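Local coordinates for tudor domain-containing protein 1 (Homo sapiens, PDB 5M9N) that probably takes part in piRNA-guided repression of transposable elements during spermatogenesis, binding Piwi proteins methylated on arginine through its Tudor domains, at residues A151-S156 against V207-G212. Residues are numbered along the deposited sequence; the frame is centred on the assembly and turned at random.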
loop_
_atom_site.group_PDB
_atom_site.type_symbol
_atom_site.label_atom_id
_atom_site.label_comp_id
_atom_site.label_asym_id
_atom_site.label_seq_id
_atom_site.Cartn_x
_atom_site.Cartn_y
_atom_site.Cartn_z
ATOM N N ALA A 151 1.148 16.074 5.184
ATOM C CA ALA A 151 0.583 17.443 5.427
ATOM C C ALA A 151 1.612 18.516 5.694
ATOM O O ALA A 151 2.635 18.273 6.335
ATOM C CB ALA A 151 -0.406 17.443 6.618
ATOM N N GLY A 152 1.307 19.710 5.174
ATOM C CA GLY A 152 1.997 20.953 5.524
ATOM C C GLY A 152 3.324 21.202 4.837
ATOM O O GLY A 152 3.999 22.159 5.195
ATOM N N VAL A 153 3.711 20.365 3.873
ATOM C CA VAL A 153 5.046 20.450 3.280
ATOM C C VAL A 153 5.022 20.405 1.774
ATOM O O VAL A 153 4.154 19.783 1.186
ATOM C CB VAL A 153 6.034 19.360 3.759
ATOM C CG1 VAL A 153 6.377 19.579 5.206
ATOM C CG2 VAL A 153 5.532 17.922 3.466
ATOM N N LYS A 154 5.987 21.114 1.183
ATOM C CA LYS A 154 6.300 21.054 -0.250
ATOM C C LYS A 154 7.802 20.895 -0.361
ATOM O O LYS A 154 8.537 21.384 0.518
ATOM C CB LYS A 154 5.979 22.365 -0.917
ATOM C CG LYS A 154 4.545 22.837 -0.835
ATOM C CD LYS A 154 4.488 24.377 -0.870
ATOM C CE LYS A 154 5.241 24.994 -2.040
ATOM N NZ LYS A 154 4.769 26.375 -2.293
ATOM N N PRO A 155 8.276 20.267 -1.443
ATOM C CA PRO A 155 9.716 20.075 -1.621
ATOM C C PRO A 155 10.417 21.405 -1.847
ATOM O O PRO A 155 10.006 22.130 -2.761
ATOM C CB PRO A 155 9.813 19.244 -2.904
ATOM C CG PRO A 155 8.498 19.377 -3.587
ATOM C CD PRO A 155 7.484 19.697 -2.556
ATOM N N SER A 156 11.466 21.716 -1.087
ATOM C CA SER A 156 12.020 23.087 -1.122
ATOM C C SER A 156 12.678 23.450 -2.456
ATOM O O SER A 156 12.916 24.619 -2.679
ATOM C CB SER A 156 12.953 23.403 0.051
ATOM O OG SER A 156 14.262 22.916 -0.130
ATOM N N VAL A 207 10.615 17.959 10.994
ATOM C CA VAL A 207 12.019 17.603 10.803
ATOM C C VAL A 207 12.477 17.907 9.361
ATOM O O VAL A 207 13.571 18.420 9.151
ATOM C CB VAL A 207 12.290 16.119 11.109
ATOM C CG1 VAL A 207 13.741 15.763 10.784
ATOM C CG2 VAL A 207 11.984 15.778 12.560
ATOM N N LEU A 208 11.641 17.583 8.374
ATOM C CA LEU A 208 11.954 17.894 6.976
ATOM C C LEU A 208 12.051 19.415 6.681
ATOM O O LEU A 208 12.911 19.843 5.890
ATOM C CB LEU A 208 10.935 17.233 6.028
ATOM C CG LEU A 208 10.940 15.706 5.947
ATOM C CD1 LEU A 208 9.770 15.224 5.099
ATOM C CD2 LEU A 208 12.249 15.175 5.358
ATOM N N LEU A 209 11.150 20.199 7.271
ATOM C CA LEU A 209 11.235 21.658 7.278
ATOM C C LEU A 209 12.514 22.149 7.970
ATOM O O LEU A 209 13.231 22.974 7.414
ATOM C CB LEU A 209 10.011 22.268 7.967
ATOM C CG LEU A 209 8.691 22.086 7.199
ATOM C CD1 LEU A 209 7.466 22.028 8.100
ATOM C CD2 LEU A 209 8.528 23.185 6.168
ATOM N N ASP A 210 12.821 21.612 9.157
ATOM C CA ASP A 210 14.034 22.021 9.883
ATOM C C ASP A 210 15.316 21.669 9.143
ATOM O O ASP A 210 16.282 22.420 9.205
ATOM C CB ASP A 210 14.061 21.434 11.299
ATOM C CG ASP A 210 13.012 22.045 12.208
ATOM O OD1 ASP A 210 12.339 23.023 11.832
ATOM O OD2 ASP A 210 12.848 21.551 13.335
ATOM N N ALA A 211 15.316 20.555 8.418
ATOM C CA ALA A 211 16.506 20.096 7.688
ATOM C C ALA A 211 16.730 20.758 6.326
ATOM O O ALA A 211 17.705 20.431 5.640
ATOM C CB ALA A 211 16.464 18.588 7.514
ATOM N N GLY A 212 15.839 21.658 5.912
ATOM C CA GLY A 212 15.975 22.342 4.631
ATOM C C GLY A 212 15.072 21.776 3.549
ATOM O O GLY A 212 14.538 22.534 2.750
#
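Ser156 and Gly212 meet through a single hydrogen bond: the serine hydroxyl OG donates to the carbonyl O of Gly212 at 2.9 Å. The C=O...OG angle is 140°. The hydroxyl is also tilted 31° from the carbonyl plane. With chi1 at 81°, OG sits between the backbone N and carbonyl carbon of Ser156, and its short reach suits a backbone acceptor so close by. The second point of contact is apolar. Val153 CG1 packs against Leu209 CD1 at 3.9 Å and lies 4.0 Å from Leu209 CG, so one valine methyl rests on the branched end of the leucine. The two side chains cross at a slant. CG1 is anti to the valine's carbonyl carbon, while a similar leucine chi1 carries its branch toward the strand.

Gly212 is the first residue to leave the helical path after helix 204-210. Its positive phi suits glycine, which has no CB to meet the carbonyl O of Ala211. The turn leads into strand 214-216, which pairs antiparallel with strand 153-155; backbone hydrogen bonds join Lys154 to Val215 and Ser156 to Phe213. Val153 also touches Ala214 and Trp160, so its beta-branched side chain serves both an extended backbone and a buried apolar site.

The contact thus joins the helix end to a two-stranded ribbon in the staphylococcal-nuclease-like (OB-fold) part of the extended Tudor domain, away from the five-stranded Tudor sheet. Its chemistry is mixed: a directional bond orients the serine hydroxyl toward the turn, whereas the valine-leucine packing is nondirectional and covers part of the apolar surface of Leu209 near the helix end.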